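Long-range contacts in catechol 2,3-dioxygenase (Rhodococcus sp., PDB 2WL9), which probably catalyses the iron-dependent extradiol ring cleavage of catechols, with insertion of both atoms of dioxygen, in the breakdown of aromatic hydrocarbons: residues 46-51 with 120-125; 152-157 with 199-204. All coordinates share one frame; numbering follows the deposited sequence.

Contact 1: residues 46-51 with 120-125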
# COMPACT_ATOMS: atom_id res chain seq x y z
N ASP C 46 -1.04 -24.84 17.27
CA ASP C 46 -0.19 -23.70 16.95
C ASP C 46 1.03 -23.64 17.88
O ASP C 46 1.42 -24.66 18.44
CB ASP C 46 -0.99 -22.39 17.00
CG ASP C 46 -1.59 -22.09 18.39
OD1 ASP C 46 -1.36 -22.86 19.35
OD2 ASP C 46 -2.31 -21.08 18.51
N ARG C 47 1.61 -22.45 18.03
CA ARG C 47 2.78 -22.24 18.89
C ARG C 47 2.60 -22.70 20.35
O ARG C 47 3.55 -23.18 20.98
CB ARG C 47 3.13 -20.76 18.92
CG ARG C 47 4.20 -20.27 17.96
CD ARG C 47 4.71 -18.90 18.46
NE ARG C 47 3.60 -18.14 19.05
CZ ARG C 47 3.71 -17.20 19.98
NH1 ARG C 47 4.89 -16.82 20.47
NH2 ARG C 47 2.61 -16.62 20.44
N TRP C 48 1.39 -22.52 20.89
CA TRP C 48 1.08 -22.89 22.28
C TRP C 48 1.37 -24.36 22.52
O TRP C 48 1.15 -25.19 21.64
CB TRP C 48 -0.40 -22.65 22.59
CG TRP C 48 -0.85 -21.22 22.68
CD1 TRP C 48 -0.36 -20.14 21.98
CD2 TRP C 48 -1.95 -20.73 23.45
NE1 TRP C 48 -1.06 -19.00 22.33
CE2 TRP C 48 -2.05 -19.34 23.22
CE3 TRP C 48 -2.85 -21.34 24.35
CZ2 TRP C 48 -3.02 -18.54 23.84
CZ3 TRP C 48 -3.82 -20.54 24.97
CH2 TRP C 48 -3.89 -19.16 24.71
N HIS C 49 1.85 -24.68 23.72
CA HIS C 49 2.03 -26.07 24.11
C HIS C 49 0.81 -26.90 23.70
O HIS C 49 0.96 -27.99 23.12
CB HIS C 49 2.27 -26.18 25.62
CG HIS C 49 2.29 -27.58 26.13
ND1 HIS C 49 1.19 -28.20 26.68
CD2 HIS C 49 3.28 -28.51 26.15
CE1 HIS C 49 1.50 -29.43 27.03
NE2 HIS C 49 2.77 -29.64 26.73
N HIS C 50 -0.39 -26.37 23.96
CA HIS C 50 -1.64 -27.05 23.60
C HIS C 50 -2.84 -26.11 23.55
O HIS C 50 -2.84 -25.04 24.18
CB HIS C 50 -1.94 -28.18 24.59
CG HIS C 50 -2.34 -27.69 25.95
ND1 HIS C 50 -1.42 -27.34 26.91
CD2 HIS C 50 -3.56 -27.48 26.50
CE1 HIS C 50 -2.05 -26.93 27.99
NE2 HIS C 50 -3.35 -27.00 27.77
N ARG C 51 -3.88 -26.53 22.82
CA ARG C 51 -5.18 -25.87 22.88
C ARG C 51 -6.23 -26.75 23.56
O ARG C 51 -7.25 -26.26 24.05
CB ARG C 51 -5.69 -25.47 21.48
CG ARG C 51 -4.77 -24.57 20.61
CD ARG C 51 -4.04 -23.45 21.35
NE ARG C 51 -4.92 -22.41 21.86
CZ ARG C 51 -4.87 -21.11 21.52
NH1 ARG C 51 -3.98 -20.64 20.66
NH2 ARG C 51 -5.72 -20.28 22.08
N TYR C 120 -4.06 -16.28 32.46
CA TYR C 120 -3.10 -15.53 31.64
C TYR C 120 -1.79 -16.31 31.54
O TYR C 120 -1.50 -17.17 32.37
CB TYR C 120 -2.83 -14.13 32.23
CG TYR C 120 -1.97 -14.14 33.49
CD1 TYR C 120 -0.58 -14.06 33.40
CD2 TYR C 120 -2.55 -14.25 34.75
CE1 TYR C 120 0.21 -14.09 34.54
CE2 TYR C 120 -1.77 -14.28 35.90
CZ TYR C 120 -0.39 -14.20 35.79
OH TYR C 120 0.38 -14.23 36.91
N GLY C 121 -0.98 -15.98 30.53
CA GLY C 121 0.35 -16.57 30.37
C GLY C 121 0.36 -18.03 29.95
O GLY C 121 0.86 -18.89 30.70
N PRO C 122 -0.16 -18.34 28.75
CA PRO C 122 -0.04 -19.72 28.26
C PRO C 122 1.42 -20.08 28.02
O PRO C 122 2.22 -19.21 27.66
CB PRO C 122 -0.77 -19.68 26.92
CG PRO C 122 -0.65 -18.25 26.48
CD PRO C 122 -0.80 -17.47 27.75
N GLN C 123 1.75 -21.36 28.24
CA GLN C 123 3.04 -21.91 27.85
C GLN C 123 3.09 -22.01 26.32
O GLN C 123 2.24 -22.64 25.70
CB GLN C 123 3.26 -23.29 28.48
CG GLN C 123 4.55 -24.00 28.06
CD GLN C 123 4.62 -25.46 28.52
OE1 GLN C 123 4.07 -25.83 29.56
NE2 GLN C 123 5.31 -26.29 27.75
N VAL C 124 4.10 -21.38 25.74
CA VAL C 124 4.31 -21.40 24.29
C VAL C 124 5.60 -22.16 24.00
O VAL C 124 6.65 -21.90 24.62
CB VAL C 124 4.36 -19.94 23.73
CG1 VAL C 124 4.49 -19.92 22.21
CG2 VAL C 124 3.12 -19.17 24.16
N ASP C 125 5.51 -23.14 23.10
CA ASP C 125 6.64 -23.98 22.76
C ASP C 125 7.20 -23.51 21.42
O ASP C 125 7.14 -24.22 20.42
CB ASP C 125 6.24 -25.46 22.72
CG ASP C 125 5.92 -26.03 24.10
OD1 ASP C 125 6.24 -25.38 25.13
OD2 ASP C 125 5.35 -27.14 24.16
O HOH W 1 -0.29 -24.00 26.04

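Contact 2: residues 152-157 with 199-204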
# COMPACT_ATOMS: atom_id res chain seq x y z
N ILE C 152 -22.44 -24.50 24.01
CA ILE C 152 -22.51 -25.16 25.31
C ILE C 152 -23.91 -25.07 25.93
O ILE C 152 -24.71 -24.21 25.55
CB ILE C 152 -21.43 -24.64 26.29
CG1 ILE C 152 -21.56 -23.13 26.52
CG2 ILE C 152 -20.02 -25.02 25.79
CD1 ILE C 152 -20.65 -22.58 27.61
N ARG C 153 -24.19 -25.96 26.88
CA ARG C 153 -25.50 -26.06 27.52
C ARG C 153 -25.75 -24.91 28.48
O ARG C 153 -24.93 -24.60 29.34
CB ARG C 153 -25.63 -27.40 28.24
CG ARG C 153 -27.03 -27.75 28.71
CD ARG C 153 -27.08 -29.20 29.17
NE ARG C 153 -26.13 -29.46 30.24
CZ ARG C 153 -25.70 -30.66 30.60
NH1 ARG C 153 -26.13 -31.75 29.97
NH2 ARG C 153 -24.83 -30.78 31.60
N GLU C 154 -26.90 -24.26 28.32
CA GLU C 154 -27.34 -23.24 29.26
C GLU C 154 -28.82 -23.43 29.53
O GLU C 154 -29.64 -23.30 28.63
CB GLU C 154 -27.08 -21.83 28.71
CG GLU C 154 -25.64 -21.52 28.35
CD GLU C 154 -24.67 -21.54 29.52
OE1 GLU C 154 -25.10 -21.38 30.69
OE2 GLU C 154 -23.47 -21.69 29.27
N ASP C 155 -29.16 -23.77 30.78
CA ASP C 155 -30.56 -23.88 31.20
C ASP C 155 -31.22 -22.51 31.35
O ASP C 155 -32.46 -22.39 31.29
CB ASP C 155 -30.67 -24.67 32.52
CG ASP C 155 -30.12 -23.90 33.72
OD1 ASP C 155 -29.05 -23.27 33.61
OD2 ASP C 155 -30.77 -23.93 34.78
N ASP C 156 -30.41 -21.48 31.56
CA ASP C 156 -30.89 -20.11 31.68
C ASP C 156 -30.09 -19.23 30.73
O ASP C 156 -28.99 -18.79 31.07
CB ASP C 156 -30.74 -19.62 33.12
CG ASP C 156 -31.46 -18.30 33.38
OD1 ASP C 156 -31.53 -17.45 32.47
OD2 ASP C 156 -31.95 -18.12 34.51
N VAL C 157 -30.66 -18.99 29.55
CA VAL C 157 -30.02 -18.17 28.52
C VAL C 157 -29.69 -16.76 29.00
O VAL C 157 -28.58 -16.27 28.77
CB VAL C 157 -30.87 -18.11 27.22
CG1 VAL C 157 -30.21 -17.23 26.17
CG2 VAL C 157 -31.08 -19.51 26.67
N LEU C 199 -18.36 -18.23 21.34
CA LEU C 199 -19.32 -18.88 22.23
C LEU C 199 -20.74 -18.71 21.73
O LEU C 199 -21.11 -17.62 21.28
CB LEU C 199 -19.19 -18.29 23.63
CG LEU C 199 -20.05 -18.81 24.78
CD1 LEU C 199 -19.78 -20.28 25.01
CD2 LEU C 199 -19.76 -18.01 26.01
N ALA C 200 -21.53 -19.78 21.80
CA ALA C 200 -22.96 -19.72 21.52
C ALA C 200 -23.76 -20.67 22.43
O ALA C 200 -23.21 -21.65 22.95
CB ALA C 200 -23.25 -20.01 20.05
N PHE C 201 -25.03 -20.35 22.64
CA PHE C 201 -25.93 -21.16 23.47
C PHE C 201 -27.41 -20.80 23.22
O PHE C 201 -27.71 -19.87 22.48
CB PHE C 201 -25.57 -21.04 24.96
CG PHE C 201 -25.31 -19.64 25.42
CD1 PHE C 201 -24.01 -19.14 25.51
CD2 PHE C 201 -26.37 -18.80 25.78
CE1 PHE C 201 -23.77 -17.84 25.93
CE2 PHE C 201 -26.13 -17.50 26.20
CZ PHE C 201 -24.83 -17.02 26.28
N GLY C 202 -28.32 -21.53 23.85
CA GLY C 202 -29.75 -21.32 23.64
C GLY C 202 -30.26 -21.99 22.38
O GLY C 202 -31.19 -21.50 21.73
N VAL C 203 -29.65 -23.13 22.05
CA VAL C 203 -30.06 -23.96 20.92
C VAL C 203 -31.03 -25.07 21.38
O VAL C 203 -31.34 -26.00 20.62
CB VAL C 203 -28.84 -24.60 20.20
CG1 VAL C 203 -27.97 -23.52 19.56
CG2 VAL C 203 -28.03 -25.46 21.17
N GLY C 204 -31.49 -24.96 22.62
CA GLY C 204 -32.42 -25.93 23.18
C GLY C 204 -31.75 -27.09 23.89
O GLY C 204 -30.52 -27.09 24.07
O HOH W 2 -27.47 -24.13 24.80

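Contact 1: residues 46-51 with 120-125
W48 and V124 form a single antiparallel beta bridge between a loop of the N-terminal vicinal oxygen chelate (VOC) domain and the loop leaving strand 115-120, CA atoms 4.1 Å apart. Two backbone hydrogen bonds frame this pair: D125 N gives to R47 O, and H49 N gives to Q123 O at 2.9 Å and 170°.

The indole of W48 crosses P122 obliquely, one face against the proline ring. The tryptophan CB lies near Q123 O, and CG, anti to the carbonyl carbon (chi1 -70°), turns the ring over P122. CD1 reaches V124 CG2 at 4.2 Å; CE3 and CZ3 lie against P122 CB, and CZ2 meets P122 CG at 3.6 Å. P122 CB stands almost on the six-membered ring's normal, a CH-pi contact suiting rigid proline. R51 NH1 covers the opposite face, sandwiching the indole.

R47 turns its guanidinium face to V124 CG1, while its NH2 salt-bridges E276 of the second subunit. H49, whose NE2 bonds D35, crosses the Q123 amide obliquely, planes 40° apart, with H49 CD2 3.4 Å from Q123 NE2. Q123 NE2 donates to the syn lone pair of D125 OD1, close to the amide plane, limiting the amide's rotation.

Contact 2: residues 152-157 with 199-204
F201 meets the chain of E154 obliquely just past the end of strand 149-152, which runs parallel to strand 199-201. The phenylalanine CG sits between its backbone N and carbonyl carbon (chi1 45°), which carries the ring across toward the turn that leads into helix 157-167. In E154, chi1 (-57°) sets CG anti to the carbonyl carbon and 3.4 Å from F201 CB; a bend at chi2 then turns the carboxylate, whose plane stands 67° from the ring. Glutamate suits this edge of the core because its methylenes can pack on the aromatic while its acid group continues past it; OE2 ends close to another acid, D110.

V157 also crosses the ring obliquely. Its CG1 approaches F201 CE2 at 4.1 Å, and its CG2 rests directly on G202 CA at 3.8 Å, as the glycine has no side chain; its positive phi likewise favours glycine. At the other end, I152 and L199 cross at about a right angle, their CD1 methyls 3.6 Å apart; branched aliphatic chains fill this buried corner beside Y164 of the helix.

The backbones are joined by I152 N donating to A200 O at 3.1 Å. At the carbonyl of the same isoleucine, a water donates to I152 O and accepts from G202 N, standing in for the next direct bond. D156, at the N-cap, accepts from E159 N through OD1. Parallel strand ends with a helix leaving one of them are typical of the beta-alpha-beta-beta-beta module of the VOC fold, here in the iron-bearing domain, with the A200 side chain about 7 Å from the ferric ion.

How the contacts relate
The two contacts follow one another along the chain: contact 1 closes at residue 125 before contact 2 opens at 152. Their centres lie 28 Å apart on opposite sides of the chain's centre, and their nearest atoms remain about 13 Å apart. Contact 1 lies in loops at the ends of strands of the N-terminal sheet, joining the loop between strands 40-44 and 52-56 to the one leaving strand 115-120, beside a second subunit. Contact 2 lies at strands 149-152 and 199-201 of the second sheet, which carries the iron ligands H149, H212, Y253 and E263, and meets no other chain. Together they sample the two-domain plan of type I extradiol dioxygenases, with subunit contacts at one and the metal near the other.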